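Long-range contact in MccF (Escherichia coli, PDB 4IIY), which probably acts as an S66-family carboxypeptidase-like hydrolase that gives the producing cell self-immunity to microcin C7: residues R240-L246 with D265-D271. The protein carries 1 engineered substitution. Sequence-based numbering, arbitrary orientation.
Sequences RVIGGNL and DILFIED. With 1EI (5'-O-(L-alpha-glutamylsulfamoyl)inosine), chain K; EDO (1,2-ethanediol), chain L.
R240, midway along strand 236-245, lies beside D265, just before the parallel strand 266-270; the two strands belong to a beta-alpha-beta unit in the C-terminal LD-carboxypeptidase domain. From CB, which passes 3.5 Å from D265 OD1, the arginine runs extended through CG and CD, both skirting that same oxygen. A bend at chi3 (67°) then swings the edge of the guanidinium, NE and NH2, toward the carboxylate, the two planes 46° apart. R240 NE donates to D265 OD1 at 3.1 Å, from above the carboxylate plane, while NH2 meets OD2 on its syn side at 2.8 Å, giving a side-on, two-nitrogen salt bridge. E260 O at NH2 and Y155 OH at NH1 hold the tip further, and R262 N also bonds to D265 OD2. CD1 of I242 sits 3.5 Å above the guanidinium centre. A leucine in place of R240 would probably leave the buried D265 carboxylate without this counter-charge, with R262 N still bonded to OD2.

Six backbone hydrogen bonds, from R240 O to L246 N, join the strands. G243 and G244 suit the middle: their backbone angles would jam any CB against the preceding carbonyl, and a CB on G243 would also strike F268 O.

At the far end, N245 is the N-cap of helix 246-249, its side chain capping a backbone N there; OD1 also bonds to T248 OG1. N245 ND2 gives E270 OE2 a nearly straight bond (3.0 Å, 174°), from well above the carboxylate plane. Y164 OH also binds OE2, and E270 OE1 meets ND1 of H338, the other predicted charge-relay residue. ND2 also donates to a water that bonds to D271 OD1, itself bonded by N247 N, and, weakly, to the inhibitor's glutamyl carboxylate. Asparagine suits both roles, and the geometry is consistent with an amide that helps set the orientation of E270 toward H338 while reaching the ligand pocket through water.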
ATOM      1  N   ARG B 240      22.545   7.812  -9.324  1.00  9.87           N
ATOM      2  CA  ARG B 240      21.510   8.693  -8.796  1.00  8.09           C
ATOM      3  C   ARG B 240      20.646   7.958  -7.781  1.00  8.58           C
ATOM      4  O   ARG B 240      20.135   6.884  -8.069  1.00  9.15           O
ATOM      5  CB  ARG B 240      20.617   9.170  -9.940  1.00  8.96           C
ATOM      6  CG  ARG B 240      19.486  10.072  -9.486  1.00  9.86           C
ATOM      7  CD  ARG B 240      18.542  10.443 -10.622  1.00 10.92           C
ATOM      8  NE  ARG B 240      17.806   9.283 -11.116  1.00 11.78           N
ATOM      9  CZ  ARG B 240      16.600   9.337 -11.672  1.00 11.46           C
ATOM     10  NH1 ARG B 240      15.967  10.501 -11.799  1.00 12.64           N
ATOM     11  NH2 ARG B 240      16.022   8.219 -12.091  1.00 11.44           N
ATOM     12  N   VAL B 241      20.463   8.548  -6.603  1.00  8.63           N
ATOM     13  CA  VAL B 241      19.601   7.933  -5.603  1.00  8.99           C
ATOM     14  C   VAL B 241      18.141   8.363  -5.776  1.00  8.54           C
ATOM     15  O   VAL B 241      17.849   9.542  -6.009  1.00  9.30           O
ATOM     16  CB  VAL B 241      20.094   8.210  -4.166  1.00  9.07           C
ATOM     17  CG1 VAL B 241      20.009   9.683  -3.809  1.00 11.16           C
ATOM     18  CG2 VAL B 241      19.309   7.371  -3.160  1.00 10.76           C
ATOM     19  N   ILE B 242      17.236   7.394  -5.683  1.00  8.34           N
ATOM     20  CA  ILE B 242      15.807   7.646  -5.846  1.00  9.90           C
ATOM     21  C   ILE B 242      15.060   6.794  -4.833  1.00  7.37           C
ATOM     22  O   ILE B 242      15.446   5.651  -4.573  1.00  8.72           O
ATOM     23  CB  ILE B 242      15.319   7.263  -7.270  1.00 10.69           C
ATOM     24  CG1 ILE B 242      15.937   8.168  -8.326  1.00 16.83           C
ATOM     25  CG2 ILE B 242      13.797   7.356  -7.377  1.00 13.50           C
ATOM     26  CD1 ILE B 242      15.346   9.556  -8.344  1.00 18.46           C
ATOM     27  N   GLY B 243      13.982   7.338  -4.269  1.00  8.48           N
ATOM     28  CA  GLY B 243      13.101   6.543  -3.426  1.00  8.68           C
ATOM     29  C   GLY B 243      12.547   7.291  -2.232  1.00  7.49           C
ATOM     30  O   GLY B 243      12.108   8.432  -2.357  1.00  9.90           O
ATOM     31  N   GLY B 244      12.558   6.640  -1.073  1.00  7.14           N
ATOM     32  CA  GLY B 244      11.985   7.184   0.149  1.00  7.74           C
ATOM     33  C   GLY B 244      11.268   6.099   0.919  1.00  6.41           C
ATOM     34  O   GLY B 244      11.699   4.936   0.936  1.00  7.09           O
ATOM     35  N   ASN B 245      10.167   6.474   1.560  1.00  6.37           N
ATOM     36  CA  ASN B 245       9.373   5.496   2.294  1.00  6.81           C
ATOM     37  C   ASN B 245       8.625   4.615   1.305  1.00  5.74           C
ATOM     38  O   ASN B 245       7.796   5.095   0.531  1.00  6.80           O
ATOM     39  CB  ASN B 245       8.406   6.209   3.239  1.00  6.72           C
ATOM     40  CG  ASN B 245       7.601   5.243   4.094  1.00  6.22           C
ATOM     41  OD1 ASN B 245       6.480   4.852   3.734  1.00  7.95           O
ATOM     42  ND2 ASN B 245       8.153   4.868   5.243  1.00  7.70           N
ATOM     43  N   LEU B 246       8.908   3.321   1.333  1.00  7.24           N
ATOM     44  CA  LEU B 246       8.417   2.423   0.294  1.00  7.12           C
ATOM     45  C   LEU B 246       6.901   2.252   0.338  1.00  6.74           C
ATOM     46  O   LEU B 246       6.234   2.332  -0.690  1.00  6.84           O
ATOM     47  CB  LEU B 246       9.145   1.081   0.362  1.00  7.43           C
ATOM     48  CG  LEU B 246       8.709   0.012  -0.632  1.00  7.77           C
ATOM     49  CD1 LEU B 246       8.763   0.517  -2.071  1.00  8.45           C
ATOM     50  CD2 LEU B 246       9.578  -1.239  -0.444  1.00  9.01           C
ATOM     51  N   ASP B 265      20.464   3.560 -11.368  1.00  9.63           N
ATOM     52  CA  ASP B 265      20.060   4.255 -10.145  1.00  8.70           C
ATOM     53  C   ASP B 265      20.411   3.439  -8.906  1.00  7.91           C
ATOM     54  O   ASP B 265      20.519   2.209  -8.954  1.00  9.30           O
ATOM     55  CB  ASP B 265      18.546   4.501 -10.120  1.00 10.00           C
ATOM     56  CG  ASP B 265      18.101   5.657 -10.999  1.00 11.43           C
ATOM     57  OD1 ASP B 265      18.930   6.469 -11.479  1.00 11.55           O
ATOM     58  OD2 ASP B 265      16.865   5.760 -11.187  1.00 12.38           O
ATOM     59  N   ILE B 266      20.564   4.135  -7.788  1.00  7.45           N
ATOM     60  CA  ILE B 266      20.616   3.500  -6.475  1.00  8.07           C
ATOM     61  C   ILE B 266      19.243   3.657  -5.821  1.00  8.00           C
ATOM     62  O   ILE B 266      18.762   4.772  -5.663  1.00  9.15           O
ATOM     63  CB  ILE B 266      21.712   4.128  -5.584  1.00  8.33           C
ATOM     64  CG1 ILE B 266      23.094   3.834  -6.171  1.00 10.44           C
ATOM     65  CG2 ILE B 266      21.609   3.617  -4.147  1.00  9.40           C
ATOM     66  CD1 ILE B 266      24.238   4.518  -5.442  1.00 11.65           C
ATOM     67  N   LEU B 267      18.610   2.549  -5.461  1.00  8.25           N
ATOM     68  CA  LEU B 267      17.299   2.615  -4.828  1.00  7.61           C
ATOM     69  C   LEU B 267      17.462   2.807  -3.337  1.00  7.43           C
ATOM     70  O   LEU B 267      18.137   2.010  -2.693  1.00  8.91           O
ATOM     71  CB  LEU B 267      16.520   1.321  -5.072  1.00  8.63           C
ATOM     72  CG  LEU B 267      15.133   1.269  -4.420  1.00  8.28           C
ATOM     73  CD1 LEU B 267      14.191   2.218  -5.129  1.00 10.93           C
ATOM     74  CD2 LEU B 267      14.596  -0.150  -4.447  1.00 11.78           C
ATOM     75  N   PHE B 268      16.837   3.847  -2.786  1.00  7.29           N
ATOM     76  CA  PHE B 268      16.787   4.064  -1.343  1.00  7.07           C
ATOM     77  C   PHE B 268      15.356   3.807  -0.874  1.00  6.73           C
ATOM     78  O   PHE B 268      14.415   4.451  -1.357  1.00  7.19           O
ATOM     79  CB  PHE B 268      17.207   5.501  -1.006  1.00  8.14           C
ATOM     80  CG  PHE B 268      16.815   5.932   0.378  1.00  6.49           C
ATOM     81  CD1 PHE B 268      17.388   5.338   1.489  1.00  7.64           C
ATOM     82  CD2 PHE B 268      15.861   6.919   0.568  1.00  8.98           C
ATOM     83  CE1 PHE B 268      17.006   5.726   2.779  1.00  7.96           C
ATOM     84  CE2 PHE B 268      15.483   7.312   1.850  1.00 10.24           C
ATOM     85  CZ  PHE B 268      16.058   6.713   2.953  1.00  9.07           C
ATOM     86  N   ILE B 269      15.203   2.867   0.055  1.00  6.79           N
ATOM     87  CA  ILE B 269      13.887   2.539   0.597  1.00  7.40           C
ATOM     88  C   ILE B 269      13.970   2.301   2.102  1.00  7.14           C
ATOM     89  O   ILE B 269      14.942   1.717   2.617  1.00  7.63           O
ATOM     90  CB  ILE B 269      13.250   1.309  -0.086  1.00  6.92           C
ATOM     91  CG1 ILE B 269      14.291   0.203  -0.245  1.00  8.58           C
ATOM     92  CG2 ILE B 269      12.652   1.700  -1.429  1.00  8.85           C
ATOM     93  CD1 ILE B 269      13.704  -1.138  -0.678  1.00  9.65           C
ATOM     94  N   GLU B 270      12.961   2.783   2.818  1.00  7.02           N
ATOM     95  CA  GLU B 270      12.831   2.485   4.241  1.00  7.44           C
ATOM     96  C   GLU B 270      11.360   2.320   4.567  1.00  6.61           C
ATOM     97  O   GLU B 270      10.494   2.892   3.896  1.00  7.04           O
ATOM     98  CB  GLU B 270      13.479   3.574   5.106  1.00  7.75           C
ATOM     99  CG  GLU B 270      12.820   4.952   5.045  1.00  8.09           C
ATOM    100  CD  GLU B 270      11.734   5.176   6.103  1.00  6.78           C
ATOM    101  OE1 GLU B 270      11.771   4.532   7.184  1.00  8.67           O
ATOM    102  OE2 GLU B 270      10.830   6.019   5.857  1.00  8.46           O
ATOM    103  N   ASP B 271      11.075   1.523   5.589  1.00  6.92           N
ATOM    104  CA  ASP B 271       9.714   1.393   6.101  1.00  6.45           C
ATOM    105  C   ASP B 271       9.739   1.377   7.628  1.00  6.58           C
ATOM    106  O   ASP B 271      10.797   1.249   8.237  1.00  7.42           O
ATOM    107  CB  ASP B 271       8.997   0.146   5.551  1.00  7.81           C
ATOM    108  CG  ASP B 271       8.443   0.345   4.146  1.00  8.24           C
ATOM    109  OD1 ASP B 271       7.597   1.249   3.982  1.00  8.52           O
ATOM    110  OD2 ASP B 271       8.834  -0.405   3.221  1.00 10.00           O
TER
HETATM  111  O6  1EI K 401       2.187   8.040  20.003  0.61 21.67           O
HETATM  112  C6  1EI K 401       3.331   7.809  19.556  0.97 14.41           C
HETATM  113  N1  1EI K 401       4.265   7.185  20.304  0.80 17.38           N
HETATM  114  C2  1EI K 401       5.500   6.934  19.838  0.82 16.17           C
HETATM  115  N3  1EI K 401       5.906   7.282  18.605  0.86 14.71           N
HETATM  116  C5  1EI K 401       3.699   8.221  18.189  1.00 15.41           C
HETATM  117  C4  1EI K 401       5.062   7.913  17.763  1.00 14.27           C
HETATM  118  N7  1EI K 401       3.102   8.849  17.156  0.90 16.92           N
HETATM  119  C8  1EI K 401       4.004   8.934  16.150  0.88 17.65           C
HETATM  120  N9  1EI K 401       5.165   8.372  16.521  0.81 13.46           N
HETATM  121  C1' 1EI K 401       6.382   8.258  15.700  0.93 12.67           C
HETATM  122  O4' 1EI K 401       6.514   9.343  14.793  0.83 13.49           O
HETATM  123  C2' 1EI K 401       6.267   7.015  14.843  0.95 19.21           C
HETATM  124  O2' 1EI K 401       6.837   5.897  15.525  0.83 20.59           O
HETATM  125  C3' 1EI K 401       7.046   7.378  13.600  0.73 19.72           C
HETATM  126  O3' 1EI K 401       8.331   6.764  13.646  0.59 15.04           O
HETATM  127  C4' 1EI K 401       7.233   8.884  13.651  0.94 17.18           C
HETATM  128  C5' 1EI K 401       6.732   9.563  12.383  0.93 14.79           C
HETATM  129  O5' 1EI K 401       5.326   9.359  12.218  0.89 12.04           O
HETATM  130  SBF 1EI K 401       4.706   9.626  10.840  0.79 10.74           S
HETATM  131  OAE 1EI K 401       3.343  10.075  11.026  0.69 11.88           O
HETATM  132  OAF 1EI K 401       5.528  10.629  10.214  0.98 11.32           O
HETATM  133  NAQ 1EI K 401       4.790   8.292  10.060  0.98 13.46           N
HETATM  134  C   1EI K 401       4.485   8.095   8.760  0.69 10.93           C
HETATM  135  O   1EI K 401       4.103   8.930   7.948  0.98 10.43           O
HETATM  136  CA  1EI K 401       4.678   6.697   8.246  0.70 14.51           C
HETATM  137  N   1EI K 401       5.044   5.796   9.325  0.72 18.14           N
HETATM  138  CB  1EI K 401       3.414   6.230   7.533  0.78 20.14           C
HETATM  139  CG  1EI K 401       3.751   5.376   6.314  0.82 22.64           C
HETATM  140  CD  1EI K 401       4.072   3.958   6.731  1.00 18.99           C
HETATM  141  OE1 1EI K 401       4.375   3.731   7.921  0.48 23.66           O
HETATM  142  OE2 1EI K 401       4.018   3.069   5.864  0.75 20.05           O
HETATM  143  C1  EDO L 402      13.645  -1.025   4.954  1.00 10.07           C
HETATM  144  O1  EDO L 402      13.391  -0.297   6.168  1.00  7.65           O
HETATM  145  C2  EDO L 402      13.518  -2.527   5.157  1.00 13.35           C
HETATM  146  O2  EDO L 402      12.147  -2.866   5.412  1.00 11.76           O
HETATM  147  O   HOH W   1       6.724   2.466   6.203  1.00  8.85           O